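Local structure of bromo domain-containing protein (Trypanosoma cruzi, 6NEY) at residues S21-F31 and L98-A109. The protein is a bromodomain-containing protein that probably recognises acetylated lysines, as on histones, and whose piece described here includes the bromodomain. Numbering follows the deposited sequence.
Sequences SLDRPQDEGLF and LANIAERFEAFA
Phe105 and Phe108 both carry CG anti to the backbone N (chi1 166° and 169°), which sends their rings from helix 97-124 toward Phe31 and Arg24 of the loop that follows helix 12-21. In the bromodomain fold, a left-handed bundle of four helices, this loop begins the long connection between the first two bundle helices, consistent with the ZA loop, and here it lies along the last one. Arg24 runs past Phe108 in the opposite sense. CD sits over the ring face, 3.7 Å from the ring centroid, and the guanidinium continues nearly flat along it as an off-centre cation-pi stack, with the amide of Gln26 on its other face. Within the loop, Arg24 NE gives Asp27 OD2 a nearly straight salt-bridge hydrogen bond of 2.9 Å, which fixes the rotation of the guanidinium; NH1 adds a weak bond to OD1. Deeper in, Phe31 and Phe105 form an offset stack with centroids 4.2 Å apart and planes 16° apart, while Ala102 meets the edge of the Phe31 ring. Leu22 packs beside both helix phenylalanines and reaches Ala109. Leu56 and Val85 extend this apolar layer into helices 56-64 and 75-92. Toward the start of the helix segment, Leu30 CD2 lies 3.6 Å from Ile101 CG2, and the extended Glu28 passes across Ile101 CD1. On the outer side one water joins the segments, donating to Gln26 OE1 (2.8 Å) and to Asp27 OD1 (2.7 Å) and accepting from Arg104 NE at 3.1 Å, in the guanidinium plane.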
loop_
_atom_site.group_PDB
_atom_site.type_symbol
_atom_site.label_atom_id
_atom_site.label_comp_id
_atom_site.label_asym_id
_atom_site.label_seq_id
_atom_site.Cartn_x
_atom_site.Cartn_y
_atom_site.Cartn_z
ATOM N N SER A 21 0.099 -0.058 9.351
ATOM C CA SER A 21 1.348 0.608 9.796
ATOM C C SER A 21 1.751 1.661 8.759
ATOM O O SER A 21 2.516 2.549 9.130
ATOM C CB SER A 21 2.472 -0.370 10.090
ATOM O OG SER A 21 3.152 -0.796 8.913
ATOM N N LEU A 22 1.222 1.597 7.526
ATOM C CA LEU A 22 1.605 2.556 6.455
ATOM C C LEU A 22 0.782 3.842 6.564
ATOM O O LEU A 22 1.148 4.822 5.896
ATOM C CB LEU A 22 1.460 1.923 5.073
ATOM C CG LEU A 22 2.173 0.586 4.888
ATOM C CD1 LEU A 22 2.051 0.088 3.467
ATOM C CD2 LEU A 22 3.641 0.657 5.301
ATOM N N ASP A 23 -0.276 3.868 7.380
ATOM C CA ASP A 23 -1.108 5.083 7.566
ATOM C C ASP A 23 -0.470 5.920 8.686
ATOM O O ASP A 23 -0.730 5.640 9.868
ATOM C CB ASP A 23 -2.564 4.710 7.828
ATOM C CG ASP A 23 -3.538 5.876 7.888
ATOM O OD1 ASP A 23 -3.241 6.953 7.332
ATOM O OD2 ASP A 23 -4.608 5.685 8.490
ATOM N N ARG A 24 0.369 6.880 8.313
ATOM C CA ARG A 24 1.118 7.746 9.251
ATOM C C ARG A 24 0.365 9.060 9.429
ATOM O O ARG A 24 -0.026 9.727 8.460
ATOM C CB ARG A 24 2.516 8.056 8.709
ATOM C CG ARG A 24 3.333 6.820 8.369
ATOM C CD ARG A 24 4.765 7.218 8.093
ATOM N NE ARG A 24 4.890 8.063 6.899
ATOM C CZ ARG A 24 6.029 8.567 6.448
ATOM N NH1 ARG A 24 6.030 9.348 5.380
ATOM N NH2 ARG A 24 7.159 8.303 7.083
ATOM N N PRO A 25 0.180 9.496 10.690
ATOM C CA PRO A 25 -0.404 10.808 10.969
ATOM C C PRO A 25 0.273 11.956 10.198
ATOM O O PRO A 25 -0.422 12.847 9.757
ATOM C CB PRO A 25 -0.154 10.992 12.477
ATOM C CG PRO A 25 -0.013 9.604 13.027
ATOM C CD PRO A 25 0.534 8.756 11.910
ATOM N N GLN A 26 1.598 11.901 10.028
ATOM C CA GLN A 26 2.382 12.970 9.348
ATOM C C GLN A 26 1.947 13.105 7.880
ATOM O O GLN A 26 2.189 14.176 7.276
ATOM C CB GLN A 26 3.887 12.709 9.473
ATOM C CG GLN A 26 4.355 11.474 8.734
ATOM C CD GLN A 26 5.854 11.418 8.677
ATOM O OE1 GLN A 26 6.476 12.064 7.826
ATOM N NE2 GLN A 26 6.414 10.639 9.584
ATOM N N ASP A 27 1.321 12.069 7.308
ATOM C CA ASP A 27 0.924 12.040 5.872
ATOM C C ASP A 27 -0.497 12.597 5.683
ATOM O O ASP A 27 -0.973 12.616 4.514
ATOM C CB ASP A 27 1.088 10.631 5.302
ATOM C CG ASP A 27 2.513 10.105 5.276
ATOM O OD1 ASP A 27 3.468 10.933 5.313
ATOM O OD2 ASP A 27 2.660 8.867 5.260
ATOM N N GLU A 28 -1.138 13.064 6.777
ATOM C CA GLU A 28 -2.378 13.894 6.769
ATOM C C GLU A 28 -3.453 13.234 5.897
ATOM O O GLU A 28 -4.202 13.960 5.191
ATOM C CB GLU A 28 -2.138 15.364 6.403
ATOM C CG GLU A 28 -1.565 15.627 5.030
ATOM C CD GLU A 28 -1.400 17.110 4.725
ATOM O OE1 GLU A 28 -0.436 17.701 5.226
ATOM O OE2 GLU A 28 -2.257 17.681 3.993
ATOM N N GLY A 29 -3.563 11.913 6.003
ATOM C CA GLY A 29 -4.670 11.126 5.450
ATOM C C GLY A 29 -4.594 11.013 3.936
ATOM O O GLY A 29 -5.569 10.573 3.347
ATOM N N LEU A 30 -3.475 11.402 3.327
ATOM C CA LEU A 30 -3.357 11.472 1.850
ATOM C C LEU A 30 -3.690 10.102 1.249
ATOM O O LEU A 30 -4.404 10.063 0.254
ATOM C CB LEU A 30 -1.939 11.933 1.508
ATOM C CG LEU A 30 -1.600 12.164 0.041
ATOM C CD1 LEU A 30 -2.627 13.053 -0.658
ATOM C CD2 LEU A 30 -0.212 12.805 -0.043
ATOM N N PHE A 31 -3.232 9.011 1.864
ATOM C CA PHE A 31 -3.394 7.644 1.315
ATOM C C PHE A 31 -4.454 6.863 2.090
ATOM O O PHE A 31 -4.713 5.712 1.717
ATOM C CB PHE A 31 -2.017 6.968 1.248
ATOM C CG PHE A 31 -1.082 7.762 0.378
ATOM C CD1 PHE A 31 -1.314 7.839 -0.987
ATOM C CD2 PHE A 31 -0.044 8.501 0.926
ATOM C CE1 PHE A 31 -0.483 8.591 -1.806
ATOM C CE2 PHE A 31 0.762 9.280 0.107
ATOM C CZ PHE A 31 0.545 9.318 -1.248
ATOM N N LEU A 98 2.086 18.033 -0.959
ATOM C CA LEU A 98 1.420 16.711 -1.077
ATOM C C LEU A 98 2.357 15.773 -1.849
ATOM O O LEU A 98 2.444 14.598 -1.490
ATOM C CB LEU A 98 0.054 16.839 -1.767
ATOM C CG LEU A 98 -1.031 17.609 -1.007
ATOM C CD1 LEU A 98 -2.357 17.568 -1.766
ATOM C CD2 LEU A 98 -1.236 17.055 0.403
ATOM N N ALA A 99 2.993 16.253 -2.929
ATOM C CA ALA A 99 3.899 15.412 -3.742
ATOM C C ALA A 99 5.101 15.026 -2.867
ATOM O O ALA A 99 5.536 13.871 -2.996
ATOM C CB ALA A 99 4.318 16.111 -5.008
ATOM N N ASN A 100 5.541 15.921 -1.976
ATOM C CA ASN A 100 6.680 15.657 -1.043
ATOM C C ASN A 100 6.260 14.552 -0.082
ATOM O O ASN A 100 7.062 13.674 0.213
ATOM C CB ASN A 100 7.110 16.897 -0.254
ATOM C CG ASN A 100 7.738 17.958 -1.135
ATOM O OD1 ASN A 100 8.098 17.678 -2.285
ATOM N ND2 ASN A 100 7.911 19.149 -0.581
ATOM N N ILE A 101 5.027 14.607 0.416
ATOM C CA ILE A 101 4.501 13.521 1.283
ATOM C C ILE A 101 4.491 12.226 0.477
ATOM O O ILE A 101 4.892 11.222 1.010
ATOM C CB ILE A 101 3.109 13.863 1.835
ATOM C CG1 ILE A 101 3.193 14.989 2.871
ATOM C CG2 ILE A 101 2.446 12.608 2.387
ATOM C CD1 ILE A 101 1.837 15.591 3.235
ATOM N N ALA A 102 3.968 12.231 -0.747
ATOM C CA ALA A 102 3.845 10.989 -1.547
ATOM C C ALA A 102 5.221 10.326 -1.690
ATOM O O ALA A 102 5.304 9.077 -1.523
ATOM C CB ALA A 102 3.245 11.256 -2.901
ATOM N N GLU A 103 6.257 11.101 -2.003
ATOM C CA GLU A 103 7.615 10.522 -2.247
ATOM C C GLU A 103 8.191 10.000 -0.915
ATOM O O GLU A 103 8.799 8.895 -0.913
ATOM C CB GLU A 103 8.589 11.506 -2.910
ATOM C CG GLU A 103 9.844 10.785 -3.389
ATOM C CD GLU A 103 10.852 11.605 -4.176
ATOM O OE1 GLU A 103 10.730 12.839 -4.201
ATOM O OE2 GLU A 103 11.802 10.984 -4.698
ATOM N N ARG A 104 7.972 10.696 0.198
ATOM C CA ARG A 104 8.472 10.189 1.504
ATOM C C ARG A 104 7.689 8.918 1.872
ATOM O O ARG A 104 8.293 7.961 2.435
ATOM C CB ARG A 104 8.350 11.248 2.600
ATOM C CG ARG A 104 9.339 12.399 2.491
ATOM C CD ARG A 104 9.302 13.230 3.764
ATOM N NE ARG A 104 8.002 13.841 3.998
ATOM C CZ ARG A 104 7.629 15.060 3.606
ATOM N NH1 ARG A 104 6.415 15.510 3.903
ATOM N NH2 ARG A 104 8.467 15.849 2.965
ATOM N N PHE A 105 6.379 8.914 1.618
ATOM C CA PHE A 105 5.471 7.780 1.915
ATOM C C PHE A 105 5.922 6.556 1.111
ATOM O O PHE A 105 6.016 5.452 1.680
ATOM C CB PHE A 105 4.017 8.137 1.612
ATOM C CG PHE A 105 3.101 6.947 1.560
ATOM C CD1 PHE A 105 2.679 6.338 2.729
ATOM C CD2 PHE A 105 2.670 6.419 0.343
ATOM C CE1 PHE A 105 1.841 5.236 2.691
ATOM C CE2 PHE A 105 1.838 5.308 0.315
ATOM C CZ PHE A 105 1.422 4.727 1.484
ATOM N N GLU A 106 6.229 6.737 -0.178
ATOM C CA GLU A 106 6.641 5.604 -1.053
ATOM C C GLU A 106 7.919 4.977 -0.470
ATOM O O GLU A 106 7.979 3.717 -0.360
ATOM C CB GLU A 106 6.777 6.065 -2.508
ATOM C CG GLU A 106 6.962 4.937 -3.512
ATOM C CD GLU A 106 7.292 5.474 -4.905
ATOM O OE1 GLU A 106 8.011 6.497 -4.997
ATOM O OE2 GLU A 106 6.823 4.902 -5.890
ATOM N N ALA A 107 8.867 5.813 -0.040
ATOM C CA ALA A 107 10.173 5.376 0.507
ATOM C C ALA A 107 9.966 4.613 1.834
ATOM O O ALA A 107 10.557 3.526 2.051
ATOM C CB ALA A 107 11.067 6.575 0.669
ATOM N N PHE A 108 9.126 5.163 2.704
ATOM C CA PHE A 108 8.724 4.547 3.994
ATOM C C PHE A 108 8.071 3.181 3.764
ATOM O O PHE A 108 8.450 2.212 4.402
ATOM C CB PHE A 108 7.787 5.479 4.758
ATOM C CG PHE A 108 7.136 4.802 5.935
ATOM C CD1 PHE A 108 7.881 4.516 7.064
ATOM C CD2 PHE A 108 5.807 4.422 5.901
ATOM C CE1 PHE A 108 7.309 3.885 8.156
ATOM C CE2 PHE A 108 5.233 3.793 7.000
ATOM C CZ PHE A 108 5.983 3.530 8.117
ATOM N N ALA A 109 7.146 3.085 2.814
ATOM C CA ALA A 109 6.384 1.854 2.519
ATOM C C ALA A 109 7.370 0.784 2.021
ATOM O O ALA A 109 7.328 -0.350 2.514
ATOM C CB ALA A 109 5.307 2.164 1.516
HETATM O O HOH W 1 5.460 12.796 5.367
#